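Aldo-keto reductase family 1, member B4 (Aldose reductase) (Schistosoma japonicum, PDB 4HBK) probably catalyses the NADPH-dependent reduction of aldehydes and sugars such as glucose to the corresponding alcohols, as an aldose reductase. Local coordinates at residues H269-Q283 with E300-M314. Sequence-based numbering, arbitrary orientation.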
loop_
_atom_site.group_PDB
_atom_site.type_symbol
_atom_site.label_atom_id
_atom_site.label_comp_id
_atom_site.label_asym_id
_atom_site.label_seq_id
_atom_site.Cartn_x
_atom_site.Cartn_y
_atom_site.Cartn_z
ATOM N N HIS A 269 15.964 14.933 -18.041
ATOM C CA HIS A 269 15.733 13.583 -18.541
ATOM C C HIS A 269 14.619 13.522 -19.588
ATOM O O HIS A 269 14.330 12.454 -20.122
ATOM C CB HIS A 269 15.409 12.633 -17.384
ATOM C CG HIS A 269 16.576 12.352 -16.486
ATOM N ND1 HIS A 269 17.548 11.423 -16.796
ATOM C CD2 HIS A 269 16.924 12.877 -15.285
ATOM C CE1 HIS A 269 18.442 11.388 -15.823
ATOM N NE2 HIS A 269 18.090 12.259 -14.897
ATOM N N LYS A 270 13.992 14.663 -19.868
ATOM C CA LYS A 270 12.855 14.703 -20.787
ATOM C C LYS A 270 11.751 13.756 -20.337
ATOM O O LYS A 270 11.205 12.990 -21.136
ATOM C CB LYS A 270 13.293 14.366 -22.217
ATOM C CG LYS A 270 14.178 15.435 -22.819
ATOM C CD LYS A 270 15.170 14.849 -23.795
ATOM C CE LYS A 270 16.349 15.797 -23.975
ATOM N NZ LYS A 270 17.322 15.278 -24.976
ATOM N N LYS A 271 11.444 13.808 -19.044
ATOM C CA LYS A 271 10.341 13.049 -18.478
ATOM C C LYS A 271 9.488 14.038 -17.716
ATOM O O LYS A 271 9.878 15.190 -17.548
ATOM C CB LYS A 271 10.852 11.955 -17.528
ATOM C CG LYS A 271 11.894 11.009 -18.123
ATOM C CD LYS A 271 11.280 10.019 -19.095
ATOM C CE LYS A 271 10.227 9.149 -18.409
ATOM N NZ LYS A 271 9.770 8.037 -19.296
ATOM N N THR A 272 8.330 13.584 -17.249
ATOM C CA THR A 272 7.447 14.425 -16.450
ATOM C C THR A 272 7.811 14.376 -14.972
ATOM O O THR A 272 8.442 13.417 -14.504
ATOM C CB THR A 272 5.988 13.978 -16.574
ATOM O OG1 THR A 272 5.806 12.752 -15.851
ATOM C CG2 THR A 272 5.603 13.793 -18.049
ATOM N N PRO A 273 7.396 15.406 -14.227
ATOM C CA PRO A 273 7.639 15.481 -12.790
ATOM C C PRO A 273 7.176 14.221 -12.040
ATOM O O PRO A 273 7.925 13.701 -11.225
ATOM C CB PRO A 273 6.806 16.690 -12.372
ATOM C CG PRO A 273 6.805 17.560 -13.574
ATOM C CD PRO A 273 6.715 16.611 -14.734
ATOM N N ALA A 274 5.961 13.749 -12.305
ATOM C CA ALA A 274 5.458 12.560 -11.629
ATOM C C ALA A 274 6.384 11.387 -11.899
ATOM O O ALA A 274 6.635 10.564 -11.025
ATOM C CB ALA A 274 4.049 12.233 -12.094
ATOM N N GLN A 275 6.898 11.327 -13.115
ATOM C CA GLN A 275 7.789 10.243 -13.507
ATOM C C GLN A 275 9.129 10.290 -12.755
ATOM O O GLN A 275 9.681 9.246 -12.381
ATOM C CB GLN A 275 7.975 10.249 -15.028
ATOM C CG GLN A 275 6.787 9.632 -15.760
ATOM C CD GLN A 275 6.700 10.035 -17.232
ATOM O OE1 GLN A 275 7.557 10.753 -17.746
ATOM N NE2 GLN A 275 5.664 9.559 -17.914
ATOM N N VAL A 276 9.641 11.495 -12.521
ATOM C CA VAL A 276 10.844 11.659 -11.716
ATOM C C VAL A 276 10.591 11.266 -10.265
ATOM O O VAL A 276 11.418 10.583 -9.650
ATOM C CB VAL A 276 11.370 13.106 -11.761
ATOM C CG1 VAL A 276 12.449 13.315 -10.706
ATOM C CG2 VAL A 276 11.897 13.427 -13.148
ATOM N N LEU A 277 9.448 11.690 -9.718
ATOM C CA LEU A 277 9.101 11.388 -8.324
ATOM C C LEU A 277 8.985 9.876 -8.058
ATOM O O LEU A 277 9.406 9.376 -7.010
ATOM C CB LEU A 277 7.802 12.106 -7.921
ATOM C CG LEU A 277 7.893 13.644 -7.846
ATOM C CD1 LEU A 277 6.536 14.308 -7.656
ATOM C CD2 LEU A 277 8.841 14.055 -6.717
ATOM N N LEU A 278 8.402 9.154 -9.006
ATOM C CA LEU A 278 8.284 7.705 -8.897
ATOM C C LEU A 278 9.628 6.996 -9.090
ATOM O O LEU A 278 9.932 6.044 -8.376
ATOM C CB LEU A 278 7.260 7.178 -9.903
ATOM C CG LEU A 278 5.821 7.629 -9.642
ATOM C CD1 LEU A 278 4.921 7.229 -10.774
ATOM C CD2 LEU A 278 5.326 7.014 -8.356
ATOM N N ARG A 279 10.426 7.450 -10.053
ATOM C CA ARG A 279 11.727 6.835 -10.295
ATOM C C ARG A 279 12.601 6.984 -9.060
ATOM O O ARG A 279 13.388 6.095 -8.733
ATOM C CB ARG A 279 12.427 7.475 -11.488
ATOM C CG ARG A 279 13.723 6.783 -11.874
ATOM C CD ARG A 279 13.441 5.485 -12.613
ATOM N NE ARG A 279 14.603 4.609 -12.557
ATOM C CZ ARG A 279 14.641 3.373 -13.039
ATOM N NH1 ARG A 279 13.568 2.849 -13.628
ATOM N NH2 ARG A 279 15.760 2.663 -12.933
ATOM N N TYR A 280 12.447 8.117 -8.380
ATOM C CA TYR A 280 13.182 8.391 -7.164
ATOM C C TYR A 280 12.923 7.279 -6.141
ATOM O O TYR A 280 13.849 6.754 -5.517
ATOM C CB TYR A 280 12.764 9.756 -6.597
ATOM C CG TYR A 280 12.979 9.886 -5.104
ATOM C CD1 TYR A 280 14.252 10.062 -4.583
ATOM C CD2 TYR A 280 11.912 9.829 -4.219
ATOM C CE1 TYR A 280 14.459 10.179 -3.222
ATOM C CE2 TYR A 280 12.104 9.941 -2.853
ATOM C CZ TYR A 280 13.385 10.108 -2.359
ATOM O OH TYR A 280 13.609 10.219 -1.003
ATOM N N LEU A 281 11.654 6.921 -5.978
ATOM C CA LEU A 281 11.271 5.897 -5.023
ATOM C C LEU A 281 11.702 4.529 -5.519
ATOM O O LEU A 281 12.184 3.701 -4.735
ATOM C CB LEU A 281 9.762 5.925 -4.774
ATOM C CG LEU A 281 9.227 7.212 -4.147
ATOM C CD1 LEU A 281 7.713 7.218 -4.198
ATOM C CD2 LEU A 281 9.714 7.358 -2.707
ATOM N N LEU A 282 11.539 4.284 -6.817
ATOM C CA LEU A 282 11.959 2.997 -7.371
ATOM C C LEU A 282 13.461 2.732 -7.146
ATOM O O LEU A 282 13.870 1.609 -6.824
ATOM C CB LEU A 282 11.589 2.889 -8.850
ATOM C CG LEU A 282 10.088 2.796 -9.157
ATOM C CD1 LEU A 282 9.828 2.973 -10.650
ATOM C CD2 LEU A 282 9.538 1.468 -8.679
ATOM N N GLN A 283 14.278 3.770 -7.290
ATOM C CA GLN A 283 15.723 3.610 -7.115
ATOM C C GLN A 283 16.134 3.439 -5.643
ATOM O O GLN A 283 17.260 3.033 -5.352
ATOM C CB GLN A 283 16.495 4.729 -7.825
ATOM C CG GLN A 283 16.318 4.649 -9.357
ATOM C CD GLN A 283 17.197 5.607 -10.141
ATOM O OE1 GLN A 283 16.896 5.933 -11.282
ATOM N NE2 GLN A 283 18.288 6.052 -9.537
ATOM N N GLU A 300 0.856 7.883 -17.790
ATOM C CA GLU A 300 2.091 8.582 -17.462
ATOM C C GLU A 300 2.867 7.902 -16.317
ATOM O O GLU A 300 4.078 7.683 -16.413
ATOM C CB GLU A 300 1.778 10.044 -17.132
ATOM C CG GLU A 300 2.844 10.781 -16.354
ATOM C CD GLU A 300 2.459 12.241 -16.059
ATOM O OE1 GLU A 300 1.448 12.742 -16.613
ATOM O OE2 GLU A 300 3.176 12.891 -15.270
ATOM N N ASN A 301 2.167 7.551 -15.245
ATOM C CA ASN A 301 2.814 6.943 -14.076
ATOM C C ASN A 301 3.574 5.662 -14.415
ATOM O O ASN A 301 4.511 5.277 -13.708
ATOM C CB ASN A 301 1.796 6.654 -12.966
ATOM C CG ASN A 301 1.258 7.922 -12.313
ATOM O OD1 ASN A 301 1.831 8.994 -12.469
ATOM N ND2 ASN A 301 0.162 7.795 -11.567
ATOM N N PHE A 302 3.177 4.999 -15.497
ATOM C CA PHE A 302 3.755 3.701 -15.827
ATOM C C PHE A 302 5.040 3.828 -16.654
ATOM O O PHE A 302 5.811 2.878 -16.747
ATOM C CB PHE A 302 2.720 2.840 -16.566
ATOM C CG PHE A 302 3.099 1.380 -16.697
ATOM C CD1 PHE A 302 3.035 0.527 -15.600
ATOM C CD2 PHE A 302 3.478 0.854 -17.926
ATOM C CE1 PHE A 302 3.377 -0.821 -15.718
ATOM C CE2 PHE A 302 3.808 -0.490 -18.061
ATOM C CZ PHE A 302 3.764 -1.330 -16.960
ATOM N N GLN A 303 5.280 4.994 -17.254
ATOM C CA GLN A 303 6.450 5.143 -18.120
ATOM C C GLN A 303 7.665 5.595 -17.317
ATOM O O GLN A 303 8.168 6.702 -17.507
ATOM C CB GLN A 303 6.180 6.139 -19.255
ATOM C CG GLN A 303 4.764 6.108 -19.833
ATOM C CD GLN A 303 4.370 4.747 -20.387
ATOM O OE1 GLN A 303 5.192 4.029 -20.960
ATOM N NE2 GLN A 303 3.105 4.380 -20.209
ATOM N N VAL A 304 8.137 4.738 -16.420
ATOM C CA VAL A 304 9.214 5.110 -15.514
ATOM C C VAL A 304 10.376 4.119 -15.545
ATOM O O VAL A 304 11.166 4.057 -14.601
ATOM C CB VAL A 304 8.700 5.197 -14.062
ATOM C CG1 VAL A 304 7.768 6.376 -13.891
ATOM C CG2 VAL A 304 7.998 3.901 -13.672
ATOM N N PHE A 305 10.478 3.339 -16.617
ATOM C CA PHE A 305 11.467 2.262 -16.672
ATOM C C PHE A 305 12.486 2.420 -17.790
ATOM O O PHE A 305 13.136 1.443 -18.170
ATOM C CB PHE A 305 10.778 0.896 -16.807
ATOM C CG PHE A 305 9.899 0.549 -15.646
ATOM C CD1 PHE A 305 10.450 0.223 -14.417
ATOM C CD2 PHE A 305 8.518 0.554 -15.780
ATOM C CE1 PHE A 305 9.640 -0.095 -13.344
ATOM C CE2 PHE A 305 7.703 0.244 -14.715
ATOM C CZ PHE A 305 8.264 -0.080 -13.490
ATOM N N ASP A 306 12.636 3.635 -18.317
ATOM C CA ASP A 306 13.563 3.848 -19.433
ATOM C C ASP A 306 14.543 4.995 -19.199
ATOM O O ASP A 306 15.030 5.611 -20.143
ATOM C CB ASP A 306 12.794 4.066 -20.729
ATOM C CG ASP A 306 11.918 5.302 -20.682
ATOM O OD1 ASP A 306 11.825 5.937 -19.606
ATOM O OD2 ASP A 306 11.316 5.635 -21.723
ATOM N N PHE A 307 14.833 5.272 -17.937
ATOM C CA PHE A 307 15.830 6.273 -17.591
ATOM C C PHE A 307 16.307 6.023 -16.179
ATOM O O PHE A 307 15.739 5.201 -15.457
ATOM C CB PHE A 307 15.269 7.697 -17.723
ATOM C CG PHE A 307 14.321 8.099 -16.620
ATOM C CD1 PHE A 307 13.076 7.500 -16.498
ATOM C CD2 PHE A 307 14.660 9.111 -15.730
ATOM C CE1 PHE A 307 12.188 7.890 -15.495
ATOM C CE2 PHE A 307 13.776 9.511 -14.723
ATOM C CZ PHE A 307 12.540 8.898 -14.607
ATOM N N GLN A 308 17.350 6.740 -15.788
ATOM C CA GLN A 308 17.947 6.559 -14.479
ATOM C C GLN A 308 18.332 7.916 -13.897
ATOM O O GLN A 308 18.976 8.731 -14.564
ATOM C CB GLN A 308 19.178 5.646 -14.577
ATOM C CG GLN A 308 19.795 5.284 -13.223
ATOM C CD GLN A 308 19.618 3.816 -12.861
ATOM O OE1 GLN A 308 18.959 3.480 -11.869
ATOM N NE2 GLN A 308 20.219 2.931 -13.662
ATOM N N LEU A 309 17.909 8.167 -12.667
ATOM C CA LEU A 309 18.366 9.334 -11.938
ATOM C C LEU A 309 19.793 9.066 -11.462
ATOM O O LEU A 309 20.113 7.964 -11.014
ATOM C CB LEU A 309 17.450 9.616 -10.740
ATOM C CG LEU A 309 15.990 9.973 -11.047
ATOM C CD1 LEU A 309 15.235 10.308 -9.759
ATOM C CD2 LEU A 309 15.910 11.144 -12.019
ATOM N N SER A 310 20.645 10.079 -11.560
ATOM C CA SER A 310 22.021 9.973 -11.096
ATOM C C SER A 310 22.078 10.120 -9.581
ATOM O O SER A 310 21.119 10.571 -8.963
ATOM C CB SER A 310 22.871 11.066 -11.730
ATOM O OG SER A 310 22.501 12.323 -11.196
ATOM N N ASN A 311 23.210 9.751 -8.989
ATOM C CA ASN A 311 23.405 9.887 -7.547
ATOM C C ASN A 311 23.199 11.328 -7.057
ATOM O O ASN A 311 22.643 11.561 -5.981
ATOM C CB ASN A 311 24.803 9.380 -7.137
ATOM C CG ASN A 311 24.967 7.858 -7.299
ATOM O OD1 ASN A 311 26.041 7.374 -7.676
ATOM N ND2 ASN A 311 23.909 7.106 -7.013
ATOM N N GLU A 312 23.654 12.294 -7.850
ATOM C CA GLU A 312 23.521 13.701 -7.479
ATOM C C GLU A 312 22.063 14.123 -7.508
ATOM O O GLU A 312 21.594 14.841 -6.629
ATOM C CB GLU A 312 24.347 14.587 -8.413
ATOM C CG GLU A 312 24.329 16.072 -8.048
ATOM C CD GLU A 312 25.349 16.888 -8.846
ATOM O OE1 GLU A 312 25.189 18.126 -8.940
ATOM O OE2 GLU A 312 26.315 16.289 -9.376
ATOM N N GLU A 313 21.340 13.676 -8.524
ATOM C CA GLU A 313 19.915 13.950 -8.587
ATOM C C GLU A 313 19.190 13.329 -7.384
ATOM O O GLU A 313 18.350 13.976 -6.753
ATOM C CB GLU A 313 19.335 13.479 -9.928
ATOM C CG GLU A 313 19.779 14.354 -11.111
ATOM C CD GLU A 313 19.734 13.636 -12.447
ATOM O OE1 GLU A 313 19.258 12.479 -12.479
ATOM O OE2 GLU A 313 20.185 14.224 -13.463
ATOM N N MET A 314 19.540 12.091 -7.042
ATOM C CA MET A 314 18.917 11.431 -5.904
ATOM C C MET A 314 19.164 12.238 -4.651
ATOM O O MET A 314 18.234 12.502 -3.883
ATOM C CB MET A 314 19.438 9.998 -5.735
ATOM C CG MET A 314 18.968 9.051 -6.835
ATOM S SD MET A 314 17.183 8.736 -6.791
ATOM C CE MET A 314 17.081 7.750 -5.293
HETATM O O HOH W 1 3.853 14.914 -13.884
HETATM O O HOH W 2 14.394 0.609 -15.715
#
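F307 lies sandwiched between K271 and R279 where the loop 303-310, joining helices 295-302 and 311-319, packs across the outer side of helix 273-283. This is structural packing on the outside of the (beta/alpha)8 barrel of the aldo-keto reductases, away from the predicted active site; L278 and L281 of the same helix touch strand 287-288. The K271 chain, bent at chi2 and chi3, lays CG over the centre of the F307 ring, 3.9 Å from its centroid, while R279 CG and CD cover the opposite face off-centre. Beyond the ring, K271 NZ bonds Q303 O and forms a salt bridge with D306, meeting the syn lone pair of OD1 at 3.0 Å. The R279 guanidinium lies flat under F307 O; NH1 donates to V304 O at 2.9 Å and NE to Q283 OE1, two in-plane bonds that fix its rotation. At the helix start, T272 OG1 meets E300 OE2 (2.7 Å) from above the carboxylate plane, and Q275 NE2 reaches E300 O. H269 NE2 hydrogen-bonds E313 OE1, and E313 OE2 forms a salt bridge with R268. The Q283 amide clasps L309 twice: OE1 accepts from L309 N at 2.8 Å, and NE2 donates almost straight (179°) to L309 O.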